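Local coordinates for diphosphomevalonate decarboxylase, putative (Trypanosoma brucei, PDB 2HKE), which probably catalyses the ATP-dependent decarboxylation of (R)-5-diphosphomevalonate to isopentenyl diphosphate, a step of the mevalonate route to isoprenoids and sterols, at residues V6-A10 / C120-A125; S80-L85 / L139-G143. The protein carries 1 engineered substitution. All blocks are in the same frame, centred on the assembly; numbering follows the deposited sequence.

Interaction 1: residues V6-A10 / C120-A125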
loop_
_atom_site.group_PDB
_atom_site.type_symbol
_atom_site.label_atom_id
_atom_site.label_comp_id
_atom_site.label_asym_id
_atom_site.label_seq_id
_atom_site.Cartn_x
_atom_site.Cartn_y
_atom_site.Cartn_z
ATOM N N VAL A 6 -19.490 14.499 -3.505
ATOM C CA VAL A 6 -19.056 13.172 -3.915
ATOM C C VAL A 6 -18.297 12.514 -2.775
ATOM O O VAL A 6 -17.499 13.175 -2.118
ATOM C CB VAL A 6 -18.133 13.261 -5.161
ATOM C CG1 VAL A 6 -17.552 11.902 -5.510
ATOM C CG2 VAL A 6 -18.889 13.878 -6.352
ATOM N N THR A 7 -18.558 11.232 -2.562
ATOM C CA THR A 7 -17.921 10.448 -1.503
ATOM C C THR A 7 -17.348 9.171 -2.088
ATOM O O THR A 7 -18.005 8.460 -2.858
ATOM C CB THR A 7 -18.917 10.093 -0.343
ATOM O OG1 THR A 7 -19.437 11.298 0.194
ATOM C CG2 THR A 7 -18.185 9.329 0.782
ATOM N N VAL A 8 -16.104 8.884 -1.715
ATOM C CA VAL A 8 -15.349 7.747 -2.263
ATOM C C VAL A 8 -14.653 7.062 -1.117
ATOM O O VAL A 8 -14.189 7.728 -0.192
ATOM C CB VAL A 8 -14.230 8.240 -3.233
ATOM C CG1 VAL A 8 -13.302 7.105 -3.634
ATOM C CG2 VAL A 8 -14.857 8.895 -4.465
ATOM N N GLU A 9 -14.559 5.740 -1.197
ATOM C CA GLU A 9 -13.696 4.981 -0.335
ATOM C C GLU A 9 -12.598 4.358 -1.199
ATOM O O GLU A 9 -12.857 3.879 -2.301
ATOM C CB GLU A 9 -14.477 3.910 0.405
ATOM C CG GLU A 9 -15.319 4.507 1.577
ATOM C CD GLU A 9 -16.040 3.441 2.404
ATOM O OE1 GLU A 9 -16.219 2.304 1.884
ATOM O OE2 GLU A 9 -16.417 3.761 3.577
ATOM N N ALA A 10 -11.371 4.401 -0.693
ATOM C CA ALA A 10 -10.267 3.721 -1.360
ATOM C C ALA A 10 -9.513 2.795 -0.407
ATOM O O ALA A 10 -9.315 3.117 0.778
ATOM C CB ALA A 10 -9.321 4.738 -1.990
ATOM N N CYS A 120 -5.676 8.581 -2.837
ATOM C CA CYS A 120 -6.456 7.952 -3.919
ATOM C C CYS A 120 -7.945 8.295 -3.770
ATOM O O CYS A 120 -8.594 8.694 -4.731
ATOM C CB CYS A 120 -6.252 6.483 -3.922
ATOM S SG CYS A 120 -6.965 5.671 -5.353
ATOM N N ALA A 121 -8.493 8.143 -2.573
ATOM C CA ALA A 121 -9.914 8.465 -2.369
ATOM C C ALA A 121 -10.177 9.944 -2.680
ATOM O O ALA A 121 -11.198 10.291 -3.299
ATOM C CB ALA A 121 -10.322 8.101 -0.944
ATOM N N MET A 122 -9.278 10.827 -2.258
ATOM C CA MET A 122 -9.441 12.258 -2.528
ATOM C C MET A 122 -9.354 12.579 -4.022
ATOM O O MET A 122 -10.123 13.389 -4.553
ATOM C CB MET A 122 -8.389 13.042 -1.759
ATOM C CG MET A 122 -8.575 14.506 -1.822
ATOM S SD MET A 122 -7.256 15.401 -1.015
ATOM C CE MET A 122 -7.178 14.604 0.591
ATOM N N SER A 123 -8.367 11.992 -4.685
ATOM C CA SER A 123 -8.242 12.114 -6.162
ATOM C C SER A 123 -9.549 11.751 -6.878
ATOM O O SER A 123 -10.073 12.528 -7.692
ATOM C CB SER A 123 -7.131 11.189 -6.724
ATOM O OG SER A 123 -7.227 11.163 -8.142
ATOM N N ALA A 124 -10.086 10.583 -6.562
ATOM C CA ALA A 124 -11.296 10.104 -7.241
ATOM C C ALA A 124 -12.515 10.991 -6.947
ATOM O O ALA A 124 -13.271 11.290 -7.849
ATOM C CB ALA A 124 -11.615 8.646 -6.871
ATOM N N ALA A 125 -12.661 11.439 -5.695
ATOM C CA ALA A 125 -13.777 12.315 -5.302
ATOM C C ALA A 125 -13.668 13.660 -6.007
ATOM O O ALA A 125 -14.662 14.180 -6.498
ATOM C CB ALA A 125 -13.814 12.499 -3.751
#
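The carbonyl oxygen Ala121 O accepts the helical hydrogen bond from Ala125 N at 3.0 Å, and Val8 of strand 6-10 lays its branched side chain against that same turn. Val8 CB stands 3.7 Å from Ala121 O, so the polar atom is held by a backbone N-H and sheltered by hydrocarbon. The two methyls of Val8 divide the helix surface between them. CG1 lies anti to the backbone N (chi1 171°) and is thereby turned toward the C-terminal end of the strand, where it meets the methyls of Ala121 and Ala124, the latter at 4.0 Å between Val8 CG1 and Ala124 CB. Val8 CG2, beside the backbone N, slides over the following turn and comes within 3.6 Å of Ala125 N. Further along, Ala10 CB meets Ala121 CB at 3.7 Å, methyl to methyl. Cys120 touches the same Ala10 methyl through its own CB, and at the other end Val6 CG1 rests 3.8 Å from Ala125 CA. Because the strand runs nearly antiparallel to the helix (148°), Val6 lies opposite Ala125 and Ala10 opposite Ala121, with Val8 spanning the turn between them. The axes of the two short segments approach to 7.1 Å, a closeness consistent with the small alanines on the helix face. This is the helix-on-sheet packing of the S5-like N-terminal domain: alternate residues of the strand point at the helix, while Thr7 and Glu9 point away, Thr7 OG1 to a hydrogen bond with Ser51 and Glu9 to a salt bridge with Arg47. Strand 6-10 is flanked by strands 48-55 and 369-371, to which it is hydrogen-bonded; Ala124 also touches Tyr370 of the latter, and helix 136-143 packs against helix 114-130 through Cys120, Ser123 and Ala124.

Interaction 2: residues S80-L85 / L139-G143; sequences SMLLHL and LARLG
Met81 is a knob in the hole formed by Leu139, Ala140, Leu142 and Gly143, a knob-into-hole contact in an antiparallel helix pair whose short segments are inclined at 154°. Its thioether chain is bent at the last torsion (chi3 76°), which brings the methyl CE back over Leu139 while the sulfur stays beside the backbone of the next turn. Met81 SD therefore lies 3.8 Å from Gly143 CA, an approach eased by the lack of a side chain there. One atom earlier in the chain, Met81 CG meets Leu142 CB at 3.8 Å, the two side chains running antiparallel alongside each other.

Leu139 answers from its own helix. Leu139 CD1 reaches the backbone of the other helix, 3.4 Å from Met81 O, an oxygen already engaged by Leu85 N; Leu139 CD2 touches Leu85 CD1 at 4.0 Å. The same CD1 lies near the plane of the His84 imidazole, at its CD2 edge, whereas Leu142 CD1 comes against His84 CB at 3.6 Å and approaches the ring obliquely. Leu142 as a whole lies roughly perpendicular to the His84 side chain, which is partly exposed and borders the contact.

Around this first shell, helix 114-130 contributes Tyr119, which touches Met81, and Ser123 and Ile127, which touch Leu139. Arg141 turns its guanidinium group to the carbonyl oxygens of Leu29 and Cys169, and Gly143 O takes a hydrogen bond from Arg77, which belongs to the same helix as Met81. Besides the Arg77 bond, a water bridges the two segments: Ser80 OG donates to it at 2.7 Å, and it donates in turn to Leu142 O at 2.8 Å.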
loop_
_atom_site.group_PDB
_atom_site.type_symbol
_atom_site.label_atom_id
_atom_site.label_comp_id
_atom_site.label_asym_id
_atom_site.label_seq_id
_atom_site.Cartn_x
_atom_site.Cartn_y
_atom_site.Cartn_z
ATOM N N SER A 80 -0.994 20.810 -5.019
ATOM C CA SER A 80 -0.545 20.252 -6.294
ATOM C C SER A 80 -1.674 19.538 -7.038
ATOM O O SER A 80 -1.865 19.711 -8.255
ATOM C CB SER A 80 0.661 19.319 -6.071
ATOM O OG SER A 80 1.207 18.872 -7.305
ATOM N N MET A 81 -2.423 18.726 -6.322
ATOM C CA MET A 81 -3.557 18.015 -6.922
ATOM C C MET A 81 -4.584 19.024 -7.437
ATOM O O MET A 81 -5.043 18.946 -8.595
ATOM C CB MET A 81 -4.186 17.045 -5.912
ATOM C CG MET A 81 -3.225 15.889 -5.602
ATOM S SD MET A 81 -3.887 14.947 -4.194
ATOM C CE MET A 81 -5.178 14.063 -5.032
ATOM N N LEU A 82 -4.892 19.979 -6.608
ATOM C CA LEU A 82 -5.901 20.977 -6.937
ATOM C C LEU A 82 -5.527 21.840 -8.126
ATOM O O LEU A 82 -6.364 22.160 -8.948
ATOM C CB LEU A 82 -6.200 21.833 -5.740
ATOM C CG LEU A 82 -6.937 21.182 -4.592
ATOM C CD1 LEU A 82 -6.881 22.122 -3.382
ATOM C CD2 LEU A 82 -8.387 20.890 -4.969
ATOM N N LEU A 83 -4.257 22.196 -8.251
ATOM C CA LEU A 83 -3.809 22.926 -9.453
ATOM C C LEU A 83 -4.004 22.127 -10.716
ATOM O O LEU A 83 -4.491 22.665 -11.747
ATOM C CB LEU A 83 -2.315 23.303 -9.340
ATOM C CG LEU A 83 -1.920 24.371 -8.337
ATOM C CD1 LEU A 83 -0.393 24.419 -8.271
ATOM C CD2 LEU A 83 -2.503 25.745 -8.717
ATOM N N HIS A 84 -3.579 20.864 -10.694
ATOM C CA HIS A 84 -3.715 20.006 -11.855
ATOM C C HIS A 84 -5.207 19.766 -12.160
ATOM O O HIS A 84 -5.625 19.759 -13.321
ATOM C CB HIS A 84 -2.998 18.688 -11.664
ATOM C CG HIS A 84 -2.962 17.872 -12.906
ATOM N ND1 HIS A 84 -2.382 18.344 -14.066
ATOM C CD2 HIS A 84 -3.486 16.670 -13.206
ATOM C CE1 HIS A 84 -2.541 17.448 -15.024
ATOM N NE2 HIS A 84 -3.193 16.418 -14.528
ATOM N N LEU A 85 -5.984 19.627 -11.109
ATOM C CA LEU A 85 -7.388 19.318 -11.248
ATOM C C LEU A 85 -8.079 20.475 -11.974
ATOM O O LEU A 85 -8.821 20.273 -12.921
ATOM C CB LEU A 85 -7.982 19.097 -9.870
ATOM C CG LEU A 85 -9.469 18.848 -9.741
ATOM C CD1 LEU A 85 -9.837 17.384 -10.174
ATOM C CD2 LEU A 85 -9.891 19.192 -8.294
ATOM N N LEU A 139 -3.729 11.854 -10.869
ATOM C CA LEU A 139 -3.930 12.887 -9.840
ATOM C C LEU A 139 -3.505 12.396 -8.458
ATOM O O LEU A 139 -2.919 13.139 -7.681
ATOM C CB LEU A 139 -5.396 13.300 -9.828
ATOM C CG LEU A 139 -5.659 14.512 -8.980
ATOM C CD1 LEU A 139 -4.950 15.723 -9.511
ATOM C CD2 LEU A 139 -7.189 14.733 -8.846
ATOM N N ALA A 140 -3.821 11.145 -8.146
ATOM C CA ALA A 140 -3.448 10.527 -6.876
ATOM C C ALA A 140 -1.915 10.543 -6.712
ATOM O O ALA A 140 -1.434 10.817 -5.634
ATOM C CB ALA A 140 -3.974 9.105 -6.820
ATOM N N ARG A 141 -1.193 10.319 -7.818
ATOM C CA ARG A 141 0.285 10.278 -7.862
ATOM C C ARG A 141 0.888 11.560 -7.358
ATOM O O ARG A 141 1.898 11.552 -6.642
ATOM C CB ARG A 141 0.732 10.049 -9.312
ATOM C CG ARG A 141 2.163 9.622 -9.435
ATOM C CD ARG A 141 2.705 9.809 -10.827
ATOM N NE ARG A 141 2.897 11.217 -11.127
ATOM C CZ ARG A 141 2.402 11.880 -12.155
ATOM N NH1 ARG A 141 1.712 11.272 -13.117
ATOM N NH2 ARG A 141 2.714 13.142 -12.310
ATOM N N LEU A 142 0.239 12.681 -7.695
ATOM C CA LEU A 142 0.668 13.998 -7.202
ATOM C C LEU A 142 0.635 14.140 -5.674
ATOM O O LEU A 142 1.329 14.981 -5.111
ATOM C CB LEU A 142 -0.189 15.108 -7.824
ATOM C CG LEU A 142 0.092 15.303 -9.317
ATOM C CD1 LEU A 142 -0.919 16.334 -9.884
ATOM C CD2 LEU A 142 1.547 15.722 -9.674
ATOM N N GLY A 143 -0.290 13.431 -5.047
ATOM C CA GLY A 143 -0.475 13.457 -3.630
ATOM C C GLY A 143 0.478 12.511 -2.971
ATOM O O GLY A 143 1.113 12.900 -2.016
HETATM O O HOH W 1 2.810 17.091 -6.092
#

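In the fold
Both interactions are buried contacts of the N-terminal domain, in successive layers. In interaction 1 helix 114-130 lies on the sheet; in interaction 2, the one nearer the surface, helices 76-86 and 136-143 pack together on the other side of that helix. Ser123 and Cys120 join them: Ser123 touches both Leu139 and the methyl of Met81, while the backbone CA of Cys120 packs on the methyl of Ala140, and the contact centres are about 13 Å apart. Against the sheet the side chains that meet are those of alanine, valine and cysteine. Between the outer helices larger leucine and methionine side chains interlock; partly exposed Ser80 and His84 lie at the edge, and Ser80 binds a bridging water.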